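PDB 4BLP: packaging enzyme P4, which probably hydrolyses NTPs as a hexameric RecA-like helicase motor that packages RNA into the capsid of the double-stranded RNA bacteriophage phi13. Local coordinates for residues V136-H149 against S290-S302. Numbering follows the deposited sequence.
Sequences VHNWQVRNHLSGLH and SQTIRSGTGRIFS
H144 and S295 face each other in a single backbone bridge, CA to CA 4.5 Å, where the small antiparallel hairpin 136-145, which runs on into the central strand at 147-149, meets the β-hairpin 290-302 at the edge of the RecA-like P-loop NTPase sheet. L145 N donates to R294 O at 3.0 Å, and N143 O takes the amide of G296 nearly end-on, with a C=O...N angle of 163°. That amide belongs to the type I turn S295-G298, which S295 OG braces as an ST turn, accepting from T297 N and donating to G298 O. A chi1 of 60° swings the N143 side-chain amide to the same turn, where ND2 donates to T297 OG1 (3.1 Å), which lies in the amide plane. I293 is the apolar centre. Its CG2 sits over one face of the H144 ring, 3.7 Å from the centroid, in a CH-pi contact, while CG1 meets the H149 ring at its edge. H144 NE2 and H149 ND1 share a hydrogen bond of 2.8 Å, and H144 ND1 donates to L145 O, so both nitrogens of H144 are engaged and its ring is fixed in rotation. V141 spans both strands tip to tip, CG2 toward I293 CG2 and CG1 3.7 Å from I300 CG2. L145 packs CB and CG against R294 O and its CD2 against G296; R294 NH1 forms a salt bridge with E179 of the second subunit, placing this edge at a subunit interface. T281 OG1 bonds both H149 NE2 and Q291 NE2. The latter also donates to Q140 OE1 at 3.0 Å, with the two side-chain amide planes 79° apart.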
# COMPACT_ATOMS: atom_id res chain seq x y z
N VAL D 136 -2.60 28.68 33.73
CA VAL D 136 -3.41 29.35 32.72
C VAL D 136 -2.58 30.47 32.11
O VAL D 136 -1.54 30.86 32.67
CB VAL D 136 -4.81 29.80 33.19
CG1 VAL D 136 -5.65 28.60 33.63
CG2 VAL D 136 -4.71 30.86 34.29
N HIS D 137 -3.00 30.94 30.94
CA HIS D 137 -2.16 31.83 30.11
C HIS D 137 -2.92 32.98 29.53
O HIS D 137 -4.08 32.83 29.16
CB HIS D 137 -1.56 30.99 28.96
CG HIS D 137 -0.70 29.87 29.46
ND1 HIS D 137 -1.21 28.59 29.72
CD2 HIS D 137 0.59 29.91 29.86
CE1 HIS D 137 -0.19 27.89 30.19
NE2 HIS D 137 0.90 28.64 30.33
N ASN D 138 -2.22 34.11 29.35
CA ASN D 138 -2.83 35.31 28.79
C ASN D 138 -2.62 35.31 27.29
O ASN D 138 -1.58 35.74 26.79
CB ASN D 138 -2.24 36.59 29.46
CG ASN D 138 -3.02 37.85 29.16
OD1 ASN D 138 -3.92 37.88 28.32
ND2 ASN D 138 -2.67 38.93 29.83
N TRP D 139 -3.56 34.70 26.57
CA TRP D 139 -3.54 34.64 25.11
C TRP D 139 -4.97 34.70 24.66
O TRP D 139 -5.70 33.72 24.86
CB TRP D 139 -2.86 33.36 24.58
CG TRP D 139 -3.02 33.17 23.09
CD1 TRP D 139 -3.77 32.21 22.46
CD2 TRP D 139 -2.40 33.94 22.05
NE1 TRP D 139 -3.69 32.38 21.10
CE2 TRP D 139 -2.84 33.42 20.82
CE3 TRP D 139 -1.53 35.06 22.05
CZ2 TRP D 139 -2.44 33.96 19.59
CZ3 TRP D 139 -1.07 35.55 20.83
CH2 TRP D 139 -1.54 35.01 19.61
N GLN D 140 -5.37 35.87 24.07
CA GLN D 140 -6.74 36.14 23.57
C GLN D 140 -7.70 36.34 24.73
O GLN D 140 -8.51 37.26 24.69
CB GLN D 140 -7.23 35.04 22.59
CG GLN D 140 -6.28 34.80 21.41
CD GLN D 140 -6.10 36.05 20.58
OE1 GLN D 140 -7.05 36.55 19.96
NE2 GLN D 140 -4.89 36.61 20.55
N VAL D 141 -7.62 35.48 25.77
CA VAL D 141 -8.37 35.59 27.04
C VAL D 141 -7.31 35.50 28.13
O VAL D 141 -6.23 34.96 27.88
CB VAL D 141 -9.50 34.55 27.23
CG1 VAL D 141 -10.58 34.73 26.17
CG2 VAL D 141 -8.96 33.11 27.26
N ARG D 142 -7.62 36.00 29.35
CA ARG D 142 -6.64 36.02 30.43
C ARG D 142 -6.30 34.65 31.01
O ARG D 142 -5.23 34.51 31.61
CB ARG D 142 -7.16 36.92 31.58
CG ARG D 142 -7.16 38.39 31.20
CD ARG D 142 -7.56 39.27 32.35
NE ARG D 142 -7.63 40.66 31.92
CZ ARG D 142 -8.20 41.63 32.62
NH1 ARG D 142 -8.77 41.36 33.79
NH2 ARG D 142 -8.22 42.87 32.15
N ASN D 143 -7.19 33.66 30.83
CA ASN D 143 -7.03 32.36 31.47
C ASN D 143 -7.17 31.20 30.50
O ASN D 143 -7.85 30.22 30.79
CB ASN D 143 -8.08 32.25 32.60
CG ASN D 143 -9.51 32.35 32.12
OD1 ASN D 143 -9.81 32.85 31.01
ND2 ASN D 143 -10.41 31.81 32.91
N HIS D 144 -6.42 31.27 29.39
CA HIS D 144 -6.39 30.18 28.40
C HIS D 144 -5.78 28.95 29.07
O HIS D 144 -4.75 29.09 29.75
CB HIS D 144 -5.55 30.65 27.20
CG HIS D 144 -5.70 29.86 25.93
ND1 HIS D 144 -5.49 28.49 25.90
CD2 HIS D 144 -6.01 30.29 24.68
CE1 HIS D 144 -5.67 28.12 24.63
NE2 HIS D 144 -6.01 29.16 23.86
N LEU D 145 -6.39 27.75 28.92
CA LEU D 145 -5.73 26.57 29.52
C LEU D 145 -4.40 26.29 28.81
O LEU D 145 -4.22 26.66 27.64
CB LEU D 145 -6.61 25.31 29.39
CG LEU D 145 -7.85 25.27 30.32
CD1 LEU D 145 -8.65 23.99 30.05
CD2 LEU D 145 -7.44 25.34 31.81
N SER D 146 -3.50 25.58 29.51
CA SER D 146 -2.28 25.10 28.88
C SER D 146 -2.69 24.11 27.78
O SER D 146 -3.70 23.41 27.91
CB SER D 146 -1.39 24.41 29.91
OG SER D 146 -0.96 25.33 30.90
N GLY D 147 -1.90 24.08 26.73
CA GLY D 147 -2.18 23.23 25.57
C GLY D 147 -1.65 23.89 24.32
O GLY D 147 -0.65 24.61 24.36
N LEU D 148 -2.34 23.65 23.21
CA LEU D 148 -2.00 24.19 21.91
C LEU D 148 -3.14 25.02 21.43
O LEU D 148 -4.29 24.59 21.54
CB LEU D 148 -1.75 22.98 20.97
CG LEU D 148 -1.50 23.26 19.49
CD1 LEU D 148 -0.18 24.09 19.29
CD2 LEU D 148 -1.40 21.93 18.70
N HIS D 149 -2.83 26.22 20.88
CA HIS D 149 -3.83 27.10 20.25
C HIS D 149 -3.49 27.13 18.78
O HIS D 149 -2.38 27.52 18.43
CB HIS D 149 -3.79 28.53 20.84
CG HIS D 149 -4.89 29.39 20.30
ND1 HIS D 149 -6.00 29.70 21.08
CD2 HIS D 149 -5.06 29.94 19.07
CE1 HIS D 149 -6.78 30.46 20.31
NE2 HIS D 149 -6.26 30.62 19.09
N SER D 290 -13.72 33.47 13.58
CA SER D 290 -14.28 32.78 14.74
C SER D 290 -13.16 32.37 15.67
O SER D 290 -12.00 32.30 15.25
CB SER D 290 -15.09 31.57 14.30
OG SER D 290 -14.25 30.55 13.80
N GLN D 291 -13.50 32.14 16.95
CA GLN D 291 -12.50 31.74 17.92
C GLN D 291 -13.17 30.89 18.98
O GLN D 291 -14.29 31.18 19.36
CB GLN D 291 -11.84 32.98 18.51
CG GLN D 291 -10.68 32.66 19.50
CD GLN D 291 -10.03 33.97 19.89
OE1 GLN D 291 -10.55 34.71 20.73
NE2 GLN D 291 -8.93 34.29 19.23
N THR D 292 -12.49 29.84 19.44
CA THR D 292 -13.02 29.03 20.54
C THR D 292 -11.85 28.66 21.42
O THR D 292 -10.81 28.25 20.89
CB THR D 292 -13.83 27.81 20.08
OG1 THR D 292 -14.29 27.12 21.27
CG2 THR D 292 -13.03 26.84 19.15
N ILE D 293 -12.00 28.87 22.73
CA ILE D 293 -10.93 28.59 23.69
C ILE D 293 -11.44 27.85 24.91
O ILE D 293 -12.46 28.26 25.48
CB ILE D 293 -10.29 29.94 24.12
CG1 ILE D 293 -9.53 30.61 22.94
CG2 ILE D 293 -9.37 29.78 25.37
CD1 ILE D 293 -9.20 32.10 23.16
N ARG D 294 -10.69 26.83 25.36
CA ARG D 294 -10.96 26.14 26.63
C ARG D 294 -10.21 26.97 27.67
O ARG D 294 -8.96 27.01 27.65
CB ARG D 294 -10.43 24.68 26.58
CG ARG D 294 -11.11 23.84 25.49
CD ARG D 294 -10.56 22.40 25.44
NE ARG D 294 -10.76 21.83 24.11
CZ ARG D 294 -11.86 21.19 23.72
NH1 ARG D 294 -12.85 20.98 24.58
NH2 ARG D 294 -11.97 20.75 22.47
N SER D 295 -10.95 27.72 28.51
CA SER D 295 -10.36 28.54 29.57
C SER D 295 -10.54 27.88 30.93
O SER D 295 -11.30 26.89 31.07
CB SER D 295 -10.95 29.96 29.60
OG SER D 295 -12.16 30.00 30.34
N GLY D 296 -9.89 28.48 31.93
CA GLY D 296 -10.01 28.00 33.30
C GLY D 296 -11.43 28.14 33.85
O GLY D 296 -11.78 27.46 34.80
N THR D 297 -12.27 29.00 33.22
CA THR D 297 -13.65 29.21 33.68
C THR D 297 -14.69 28.71 32.66
O THR D 297 -15.88 29.03 32.81
CB THR D 297 -13.88 30.69 34.03
OG1 THR D 297 -13.51 31.51 32.91
CG2 THR D 297 -13.10 31.13 35.27
N GLY D 298 -14.27 27.91 31.70
CA GLY D 298 -15.17 27.34 30.69
C GLY D 298 -14.82 27.74 29.27
O GLY D 298 -13.79 28.38 29.04
N ARG D 299 -15.67 27.35 28.31
CA ARG D 299 -15.40 27.66 26.91
C ARG D 299 -15.71 29.14 26.60
O ARG D 299 -16.78 29.64 26.92
CB ARG D 299 -16.18 26.71 25.99
CG ARG D 299 -15.67 26.76 24.53
CD ARG D 299 -16.39 25.75 23.66
NE ARG D 299 -17.74 26.15 23.25
CZ ARG D 299 -18.07 26.59 22.03
NH1 ARG D 299 -17.13 26.75 21.11
NH2 ARG D 299 -19.33 26.85 21.73
N ILE D 300 -14.74 29.84 25.99
CA ILE D 300 -14.91 31.26 25.60
C ILE D 300 -14.82 31.29 24.09
O ILE D 300 -13.83 30.84 23.54
CB ILE D 300 -13.87 32.20 26.27
CG1 ILE D 300 -13.89 32.07 27.84
CG2 ILE D 300 -14.12 33.66 25.77
CD1 ILE D 300 -12.91 32.98 28.60
N PHE D 301 -15.84 31.81 23.40
CA PHE D 301 -15.87 31.71 21.95
C PHE D 301 -16.63 32.86 21.32
O PHE D 301 -17.40 33.53 21.99
CB PHE D 301 -16.54 30.39 21.56
CG PHE D 301 -17.97 30.24 22.03
CD1 PHE D 301 -18.25 29.78 23.32
CD2 PHE D 301 -19.04 30.51 21.19
CE1 PHE D 301 -19.58 29.63 23.77
CE2 PHE D 301 -20.37 30.36 21.63
CZ PHE D 301 -20.63 29.92 22.92
N SER D 302 -16.41 33.08 20.01
CA SER D 302 -17.06 34.19 19.30
C SER D 302 -17.07 33.90 17.83
O SER D 302 -16.19 33.18 17.33
CB SER D 302 -16.33 35.51 19.58
OG SER D 302 -14.95 35.46 19.24